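Selenium-binding protein (Sulfolobus tokodaii, PDB 2ECE) is of unknown function, though it may bind selenium, and folds as a seven-bladed beta-propeller. Local coordinates at residues W417-N422 with L429-E434; S58-K63 with V437-A442; E248-A253 with S279-L284. All coordinates share one frame; numbering follows the deposited sequence.

Contact 1: W417-N422 with L429-E434; sequences WMVKLN and LEIDKE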
loop_
_atom_site.group_PDB
_atom_site.type_symbol
_atom_site.label_atom_id
_atom_site.label_comp_id
_atom_site.label_asym_id
_atom_site.label_seq_id
_atom_site.Cartn_x
_atom_site.Cartn_y
_atom_site.Cartn_z
ATOM N N TRP A 417 -2.598 11.377 10.920
ATOM C CA TRP A 417 -1.323 12.045 11.109
ATOM C C TRP A 417 -0.317 11.448 10.143
ATOM O O TRP A 417 -0.581 10.427 9.495
ATOM C CB TRP A 417 -0.784 11.919 12.558
ATOM C CG TRP A 417 -0.854 10.558 13.252
ATOM C CD1 TRP A 417 -1.698 10.215 14.275
ATOM C CD2 TRP A 417 -0.006 9.411 13.041
ATOM N NE1 TRP A 417 -1.426 8.946 14.716
ATOM C CE2 TRP A 417 -0.393 8.427 13.980
ATOM C CE3 TRP A 417 1.046 9.124 12.156
ATOM C CZ2 TRP A 417 0.230 7.174 14.060
ATOM C CZ3 TRP A 417 1.669 7.873 12.235
ATOM C CH2 TRP A 417 1.257 6.916 13.183
ATOM N N MET A 418 0.821 12.116 10.013
ATOM C CA MET A 418 1.895 11.612 9.181
ATOM C C MET A 418 3.167 11.868 9.954
ATOM O O MET A 418 3.464 12.999 10.342
ATOM C CB MET A 418 1.973 12.302 7.824
ATOM C CG MET A 418 3.182 11.804 7.036
ATOM S SD MET A 418 3.102 11.988 5.260
ATOM C CE MET A 418 3.074 13.734 5.141
ATOM N N VAL A 419 3.894 10.792 10.196
ATOM C CA VAL A 419 5.128 10.853 10.945
ATOM C C VAL A 419 6.306 10.540 10.040
ATOM O O VAL A 419 6.172 9.775 9.076
ATOM C CB VAL A 419 5.075 9.837 12.105
ATOM C CG1 VAL A 419 6.475 9.461 12.557
ATOM C CG2 VAL A 419 4.279 10.429 13.264
ATOM N N LYS A 420 7.451 11.147 10.340
ATOM C CA LYS A 420 8.653 10.889 9.569
ATOM C C LYS A 420 9.664 10.180 10.456
ATOM O O LYS A 420 9.863 10.552 11.615
ATOM C CB LYS A 420 9.272 12.176 9.020
ATOM C CG LYS A 420 10.561 11.892 8.251
ATOM C CD LYS A 420 11.036 13.051 7.377
ATOM C CE LYS A 420 11.840 14.089 8.146
ATOM N NZ LYS A 420 12.538 15.033 7.214
ATOM N N LEU A 421 10.280 9.146 9.903
ATOM C CA LEU A 421 11.286 8.375 10.613
ATOM C C LEU A 421 12.594 8.562 9.860
ATOM O O LEU A 421 12.597 8.713 8.641
ATOM C CB LEU A 421 10.920 6.890 10.617
ATOM C CG LEU A 421 9.551 6.479 11.163
ATOM C CD1 LEU A 421 9.416 4.964 11.094
ATOM C CD2 LEU A 421 9.405 6.961 12.601
ATOM N N ASN A 422 13.703 8.571 10.586
ATOM C CA ASN A 422 15.008 8.713 9.964
ATOM C C ASN A 422 15.633 7.326 10.032
ATOM O O ASN A 422 15.882 6.806 11.118
ATOM C CB ASN A 422 15.849 9.736 10.728
ATOM C CG ASN A 422 15.318 11.154 10.575
ATOM O OD1 ASN A 422 15.090 11.852 11.564
ATOM N ND2 ASN A 422 15.126 11.588 9.333
ATOM N N LEU A 429 16.642 2.995 13.329
ATOM C CA LEU A 429 15.383 3.692 13.047
ATOM C C LEU A 429 15.042 4.674 14.172
ATOM O O LEU A 429 14.938 4.275 15.330
ATOM C CB LEU A 429 14.238 2.683 12.928
ATOM C CG LEU A 429 13.375 2.584 11.664
ATOM C CD1 LEU A 429 12.018 2.017 12.065
ATOM C CD2 LEU A 429 13.206 3.937 10.998
ATOM N N GLU A 430 14.859 5.946 13.829
ATOM C CA GLU A 430 14.515 6.971 14.816
ATOM C C GLU A 430 13.324 7.797 14.338
ATOM O O GLU A 430 13.122 7.972 13.136
ATOM C CB GLU A 430 15.690 7.931 15.045
ATOM C CG GLU A 430 16.944 7.326 15.673
ATOM C CD GLU A 430 16.724 6.853 17.098
ATOM O OE1 GLU A 430 15.928 7.489 17.826
ATOM O OE2 GLU A 430 17.362 5.853 17.493
ATOM N N ILE A 431 12.543 8.310 15.282
ATOM C CA ILE A 431 11.396 9.147 14.950
ATOM C C ILE A 431 11.904 10.574 14.799
ATOM O O ILE A 431 12.596 11.081 15.679
ATOM C CB ILE A 431 10.340 9.148 16.079
ATOM C CG1 ILE A 431 9.839 7.731 16.347
ATOM C CG2 ILE A 431 9.180 10.044 15.702
ATOM C CD1 ILE A 431 9.031 7.612 17.633
ATOM N N ASP A 432 11.584 11.226 13.691
ATOM C CA ASP A 432 12.020 12.603 13.528
ATOM C C ASP A 432 11.134 13.405 14.472
ATOM O O ASP A 432 9.911 13.338 14.383
ATOM C CB ASP A 432 11.809 13.086 12.097
ATOM C CG ASP A 432 12.492 14.411 11.832
ATOM O OD1 ASP A 432 13.711 14.402 11.571
ATOM O OD2 ASP A 432 11.822 15.461 11.901
ATOM N N LYS A 433 11.752 14.153 15.377
ATOM C CA LYS A 433 11.014 14.950 16.350
ATOM C C LYS A 433 10.337 16.177 15.740
ATOM O O LYS A 433 9.194 16.490 16.070
ATOM C CB LYS A 433 11.959 15.399 17.474
ATOM C CG LYS A 433 11.288 16.215 18.571
ATOM C CD LYS A 433 12.317 17.012 19.364
ATOM C CE LYS A 433 11.659 17.867 20.442
ATOM N NZ LYS A 433 10.654 18.821 19.879
ATOM N N GLU A 434 11.041 16.855 14.840
ATOM C CA GLU A 434 10.534 18.071 14.214
ATOM C C GLU A 434 9.365 17.918 13.239
ATOM O O GLU A 434 8.427 18.720 13.262
ATOM C CB GLU A 434 11.680 18.799 13.505
ATOM C CG GLU A 434 12.995 18.784 14.280
ATOM C CD GLU A 434 13.803 17.516 14.040
ATOM O OE1 GLU A 434 14.357 17.360 12.927
ATOM O OE2 GLU A 434 13.881 16.671 14.959
HETATM O O HOH W 1 7.645 12.761 12.841
#
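Lys420, Leu421 and Asn422 meet Leu429 to Asp432 in an antiparallel hairpin contact between the third and fourth strands of one beta-propeller blade, most of it buried. Asn422 and Glu430 form a hydrogen-bonded pair: Asn422 N donates a hydrogen bond to Glu430 O at 2.7 Å, and Glu430 N returns one to Asn422 O at 3.0 Å. The ladder ends with Asp432 N bound to Lys420 O at 2.8 Å. Beyond this the strands part where the chain turns at Lys433 and Glu434, and a water spans the gap, accepting from Lys420 N and probably donating to Asp432 O at 2.8 Å.

On one face, Leu421 spreads across the neighbouring strand. Its first torsion (-55°) swings CG beside the backbone N, from where CD2 reaches Ile431 CG1 at 3.8 Å, while CD1 joins CB in packing on the methyls of Leu429. Val345, from the strand 344-349, lies against both leucines.

On the other face Lys420 and Asp432 run side by side and point the same way, with Lys420 CE 3.8 Å from Asp432 CG. The charges stop short of a salt bridge, with Lys420 NZ 4.6 Å from Asp432 OD1. Each polar end has a partner of its own: NZ bonds to Tyr57 OH, and Asp432 OD2 takes the backbone N-H of Phe435. The nearby ammonium probably still favours the ionised carboxylate.

A tight antiparallel ladder, apolar on the side facing the strand 344-349 and interrupted where the chain turns at Lys433 and Glu434, with one water bridging the strands, makes this the outer beta-hairpin of a four-stranded propeller blade.

Contact 2: S58-K63 with V437-A442; sequences SKIVHK and VDFGEA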
loop_
_atom_site.group_PDB
_atom_site.type_symbol
_atom_site.label_atom_id
_atom_site.label_comp_id
_atom_site.label_asym_id
_atom_site.label_seq_id
_atom_site.Cartn_x
_atom_site.Cartn_y
_atom_site.Cartn_z
ATOM N N SER A 58 6.862 20.597 6.380
ATOM C CA SER A 58 5.956 19.869 7.270
ATOM C C SER A 58 4.559 20.482 7.357
ATOM O O SER A 58 3.861 20.329 8.365
ATOM C CB SER A 58 6.559 19.773 8.675
ATOM O OG SER A 58 5.828 18.862 9.482
ATOM N N LYS A 59 4.153 21.169 6.294
ATOM C CA LYS A 59 2.842 21.802 6.234
ATOM C C LYS A 59 2.034 21.297 5.052
ATOM O O LYS A 59 2.597 20.944 4.018
ATOM C CB LYS A 59 2.975 23.310 6.057
ATOM C CG LYS A 59 3.219 24.141 7.295
ATOM C CD LYS A 59 3.161 25.602 6.872
ATOM C CE LYS A 59 3.129 26.572 8.032
ATOM N NZ LYS A 59 3.119 27.959 7.496
ATOM N N ILE A 60 0.713 21.274 5.200
ATOM C CA ILE A 60 -0.151 20.885 4.094
ATOM C C ILE A 60 -0.255 22.198 3.335
ATOM O O ILE A 60 -0.777 23.181 3.863
ATOM C CB ILE A 60 -1.550 20.489 4.572
ATOM C CG1 ILE A 60 -1.476 19.210 5.406
ATOM C CG2 ILE A 60 -2.466 20.316 3.373
ATOM C CD1 ILE A 60 -2.745 18.911 6.186
ATOM N N VAL A 61 0.247 22.238 2.109
ATOM C CA VAL A 61 0.210 23.476 1.353
ATOM C C VAL A 61 -0.959 23.563 0.383
ATOM O O VAL A 61 -1.222 24.624 -0.183
ATOM C CB VAL A 61 1.533 23.681 0.605
ATOM C CG1 VAL A 61 2.672 23.771 1.607
ATOM C CG2 VAL A 61 1.766 22.533 -0.359
ATOM N N HIS A 62 -1.666 22.449 0.207
ATOM C CA HIS A 62 -2.815 22.408 -0.690
ATOM C C HIS A 62 -3.595 21.113 -0.494
ATOM O O HIS A 62 -3.038 20.085 -0.109
ATOM C CB HIS A 62 -2.364 22.508 -2.152
ATOM C CG HIS A 62 -3.492 22.636 -3.132
ATOM N ND1 HIS A 62 -4.274 23.767 -3.225
ATOM C CD2 HIS A 62 -3.975 21.770 -4.057
ATOM C CE1 HIS A 62 -5.188 23.595 -4.163
ATOM N NE2 HIS A 62 -5.029 22.392 -4.684
ATOM N N LYS A 63 -4.893 21.184 -0.761
ATOM C CA LYS A 63 -5.770 20.033 -0.646
ATOM C C LYS A 63 -6.575 19.930 -1.928
ATOM O O LYS A 63 -7.250 20.877 -2.330
ATOM C CB LYS A 63 -6.722 20.184 0.548
ATOM C CG LYS A 63 -6.059 20.084 1.919
ATOM C CD LYS A 63 -7.106 20.156 3.030
ATOM C CE LYS A 63 -6.485 19.966 4.407
ATOM N NZ LYS A 63 -7.522 19.888 5.474
ATOM N N VAL A 437 2.553 16.043 10.717
ATOM C CA VAL A 437 1.375 16.563 10.059
ATOM C C VAL A 437 0.191 15.955 10.789
ATOM O O VAL A 437 0.118 14.734 10.980
ATOM C CB VAL A 437 1.302 16.156 8.572
ATOM C CG1 VAL A 437 0.084 16.795 7.923
ATOM C CG2 VAL A 437 2.573 16.579 7.856
ATOM N N ASP A 438 -0.707 16.822 11.230
ATOM C CA ASP A 438 -1.920 16.416 11.913
ATOM C C ASP A 438 -3.023 16.776 10.921
ATOM O O ASP A 438 -3.187 17.939 10.560
ATOM C CB ASP A 438 -2.048 17.194 13.229
ATOM C CG ASP A 438 -3.485 17.406 13.651
ATOM O OD1 ASP A 438 -4.325 16.509 13.422
ATOM O OD2 ASP A 438 -3.766 18.477 14.230
ATOM N N PHE A 439 -3.761 15.774 10.462
ATOM C CA PHE A 439 -4.808 16.003 9.474
ATOM C C PHE A 439 -6.167 16.371 10.065
ATOM O O PHE A 439 -7.186 16.338 9.369
ATOM C CB PHE A 439 -4.917 14.772 8.572
ATOM C CG PHE A 439 -3.694 14.547 7.715
ATOM C CD1 PHE A 439 -3.485 15.304 6.564
ATOM C CD2 PHE A 439 -2.734 13.607 8.078
ATOM C CE1 PHE A 439 -2.338 15.129 5.789
ATOM C CE2 PHE A 439 -1.585 13.426 7.308
ATOM C CZ PHE A 439 -1.387 14.189 6.162
ATOM N N GLY A 440 -6.179 16.732 11.346
ATOM C CA GLY A 440 -7.424 17.123 11.994
ATOM C C GLY A 440 -8.386 15.970 12.194
ATOM O O GLY A 440 -8.068 15.019 12.899
ATOM N N GLU A 441 -9.563 16.048 11.580
ATOM C CA GLU A 441 -10.552 14.980 11.713
ATOM C C GLU A 441 -10.484 14.025 10.521
ATOM O O GLU A 441 -11.174 13.004 10.490
ATOM C CB GLU A 441 -11.965 15.567 11.819
ATOM C CG GLU A 441 -12.206 16.467 13.033
ATOM C CD GLU A 441 -12.119 15.723 14.357
ATOM O OE1 GLU A 441 -12.717 14.630 14.472
ATOM O OE2 GLU A 441 -11.464 16.235 15.289
ATOM N N ALA A 442 -9.661 14.368 9.534
ATOM C CA ALA A 442 -9.500 13.521 8.353
ATOM C C ALA A 442 -8.484 12.429 8.682
ATOM O O ALA A 442 -7.641 12.617 9.556
ATOM C CB ALA A 442 -9.010 14.355 7.169
HETATM O O HOH W 2 -6.512 17.849 7.141
#
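Ile60 reaches from the strand 60-65 to Val437 near the end of the strand 429-438 and Phe439 just beyond it, and this small apolar cluster carries the contact. The Ile60 CB is directed at the other segment, and the first torsion (-66°) puts CG1 anti to the carbonyl carbon. CG1 lies 3.8 Å from Val437 CG1. The extended second torsion (167°) carries CD1 onward to the Phe439 ring, which it meets obliquely, 3.7 Å from CD1 of the phenylalanine. Val437 CG1 fills the angle between the two, sitting over one ring face, toward its rim. Val30 and Cys32 of the strand 27-33 also touch the ring.

One water joins Lys63 NZ to Phe439 O, each at 2.8 Å. Asp438 OD1 accepts Gly440 N at 2.8 Å in an Asx turn, leading into a type II' turn from Phe439 to Ala442 in which Gly440 takes the positive phi. Ser58 OG binds the backbone N of Phe436.

The turn passes the chain into the strand 443-449, which completes the sheet of the N-terminal strands; the contact packs the outer strand 60-65 of that blade against the last strand of the preceding one, beside the Velcro closure of a beta-propeller.

Contact 3: E248-A253 with S279-L284; sequences EENRMA and SSSIWL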
loop_
_atom_site.group_PDB
_atom_site.type_symbol
_atom_site.label_atom_id
_atom_site.label_comp_id
_atom_site.label_asym_id
_atom_site.label_seq_id
_atom_site.Cartn_x
_atom_site.Cartn_y
_atom_site.Cartn_z
ATOM N N GLU A 248 -1.895 -22.677 6.250
ATOM C CA GLU A 248 -3.311 -23.050 6.303
ATOM C C GLU A 248 -4.090 -22.224 7.317
ATOM O O GLU A 248 -5.263 -21.923 7.105
ATOM C CB GLU A 248 -3.484 -24.526 6.675
ATOM C CG GLU A 248 -3.444 -25.533 5.535
ATOM C CD GLU A 248 -3.640 -26.959 6.044
ATOM O OE1 GLU A 248 -3.231 -27.232 7.194
ATOM O OE2 GLU A 248 -4.187 -27.808 5.303
ATOM N N GLU A 249 -3.439 -21.858 8.417
ATOM C CA GLU A 249 -4.108 -21.108 9.474
ATOM C C GLU A 249 -4.042 -19.585 9.382
ATOM O O GLU A 249 -4.637 -18.894 10.209
ATOM C CB GLU A 249 -3.570 -21.540 10.844
ATOM C CG GLU A 249 -2.284 -20.833 11.259
ATOM C CD GLU A 249 -1.040 -21.375 10.573
ATOM O OE1 GLU A 249 -1.158 -22.054 9.531
ATOM O OE2 GLU A 249 0.070 -21.109 11.078
ATOM N N ASN A 250 -3.327 -19.050 8.398
ATOM C CA ASN A 250 -3.221 -17.594 8.279
ATOM C C ASN A 250 -4.303 -16.988 7.395
ATOM O O ASN A 250 -4.831 -17.648 6.501
ATOM C CB ASN A 250 -1.844 -17.196 7.736
ATOM C CG ASN A 250 -0.708 -17.663 8.627
ATOM O OD1 ASN A 250 -0.724 -17.440 9.837
ATOM N ND2 ASN A 250 0.291 -18.308 8.028
ATOM N N ARG A 251 -4.628 -15.725 7.651
ATOM C CA ARG A 251 -5.638 -15.022 6.872
ATOM C C ARG A 251 -5.215 -13.588 6.529
ATOM O O ARG A 251 -4.532 -12.916 7.299
ATOM C CB ARG A 251 -6.973 -15.005 7.626
ATOM C CG ARG A 251 -7.622 -16.379 7.773
ATOM C CD ARG A 251 -8.005 -16.958 6.419
ATOM N NE ARG A 251 -8.738 -18.218 6.536
ATOM C CZ ARG A 251 -8.178 -19.400 6.788
ATOM N NH1 ARG A 251 -6.864 -19.495 6.948
ATOM N NH2 ARG A 251 -8.938 -20.489 6.881
ATOM N N MET A 252 -5.659 -13.144 5.361
ATOM C CA MET A 252 -5.371 -11.828 4.829
ATOM C C MET A 252 -3.943 -11.771 4.270
ATOM O O MET A 252 -3.008 -11.328 4.945
ATOM C CB MET A 252 -5.554 -10.768 5.918
ATOM C CG MET A 252 -6.977 -10.691 6.486
ATOM S SD MET A 252 -7.258 -9.284 7.580
ATOM C CE MET A 252 -8.550 -9.928 8.690
ATOM N N ALA A 253 -3.824 -12.089 2.982
ATOM C CA ALA A 253 -2.550 -12.054 2.277
ATOM C C ALA A 253 -2.620 -10.675 1.608
ATOM O O ALA A 253 -3.223 -10.559 0.531
ATOM C CB ALA A 253 -2.499 -13.178 1.231
ATOM N N SER A 279 -0.954 -14.252 15.545
ATOM C CA SER A 279 0.327 -13.687 15.140
ATOM C C SER A 279 0.285 -13.220 13.688
ATOM O O SER A 279 -0.625 -13.572 12.935
ATOM C CB SER A 279 1.441 -14.720 15.290
ATOM O OG SER A 279 1.266 -15.782 14.371
ATOM N N SER A 280 1.269 -12.409 13.315
ATOM C CA SER A 280 1.401 -11.922 11.946
ATOM C C SER A 280 2.664 -12.593 11.434
ATOM O O SER A 280 3.540 -12.968 12.224
ATOM C CB SER A 280 1.573 -10.396 11.905
ATOM O OG SER A 280 0.346 -9.726 12.160
ATOM N N SER A 281 2.762 -12.772 10.124
ATOM C CA SER A 281 3.947 -13.395 9.569
ATOM C C SER A 281 4.282 -12.802 8.216
ATOM O O SER A 281 3.395 -12.360 7.480
ATOM C CB SER A 281 3.758 -14.913 9.450
ATOM O OG SER A 281 2.565 -15.246 8.764
ATOM N N ILE A 282 5.575 -12.764 7.915
ATOM C CA ILE A 282 6.049 -12.255 6.638
ATOM C C ILE A 282 6.555 -13.462 5.871
ATOM O O ILE A 282 7.274 -14.301 6.417
ATOM C CB ILE A 282 7.193 -11.248 6.819
ATOM C CG1 ILE A 282 6.700 -10.052 7.640
ATOM C CG2 ILE A 282 7.714 -10.804 5.462
ATOM C CD1 ILE A 282 5.433 -9.399 7.090
ATOM N N TRP A 283 6.164 -13.558 4.607
ATOM C CA TRP A 283 6.565 -14.680 3.786
ATOM C C TRP A 283 7.392 -14.246 2.592
ATOM O O TRP A 283 7.119 -13.217 1.976
ATOM C CB TRP A 283 5.329 -15.439 3.305
ATOM C CG TRP A 283 4.577 -16.127 4.404
ATOM C CD1 TRP A 283 3.890 -15.540 5.430
ATOM C CD2 TRP A 283 4.428 -17.540 4.576
ATOM N NE1 TRP A 283 3.319 -16.504 6.230
ATOM C CE2 TRP A 283 3.636 -17.739 5.729
ATOM C CE3 TRP A 283 4.890 -18.658 3.870
ATOM C CZ2 TRP A 283 3.292 -19.017 6.192
ATOM C CZ3 TRP A 283 4.546 -19.934 4.333
ATOM C CH2 TRP A 283 3.757 -20.097 5.482
ATOM N N LEU A 284 8.408 -15.045 2.280
ATOM C CA LEU A 284 9.285 -14.786 1.148
ATOM C C LEU A 284 8.893 -15.726 0.017
ATOM O O LEU A 284 8.961 -16.945 0.172
ATOM C CB LEU A 284 10.746 -15.052 1.535
ATOM C CG LEU A 284 11.820 -14.985 0.441
ATOM C CD1 LEU A 284 11.948 -13.559 -0.058
ATOM C CD2 LEU A 284 13.163 -15.471 0.997
HETATM O O HOH W 3 0.529 -15.222 10.539
#
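Asn250 faces Ser281 and Trp283 across one beta-propeller blade, from its first strand (250-258) to its third (280-288), with the strand 266-274 running between them. All three CB atoms are directed at the opposite segment. The Asn250 amide stands steeply to the indole, their planes 73° apart, and ND2 approaches the ring obliquely at 3.6 Å from Trp283 CZ2. ND2 is hydrogen-bonded to Leu246 O and OD1 to a water, which together help set the turn of the amide.

Ser281 orients the indole. A first torsion of 52° tucks OG between its own backbone N and carbonyl carbon, where it accepts Trp283 NE1 at 2.9 Å; the angle at the hydrogen is 146°, and OG is tilted modestly from the ring plane. Replacing Trp283 by an alanine would probably leave Ser281 OG without this donor and open a gap beside the Asn250 amide.

No direct hydrogen bond crosses between the segments. A single water does that work: it accepts from Ser281 OG at 2.7 Å and donates to Ser279 O at 3.1 Å and to Asn250 OD1 at 2.6 Å.

Contacts 1 and 2 share the strand 429-438 and touch each other, Met418 N lying 2.9 Å from Val437 O in a probable hydrogen bond. Contact 1 works within a blade, through backbone pairing of adjacent strands, whereas contact 2 works between blades, through apolar side chains without a direct hydrogen bond. Contact 3 lies in a separate blade, its centre about 28 Å from that of contact 1 and 34 Å from that of contact 2, on the opposite side of the chain's centre from the latter. Contacts 1 and 3 are buried and contact 2 only partly so. Contact 3 spans non-adjacent strands, leaving side chains and a water to carry it.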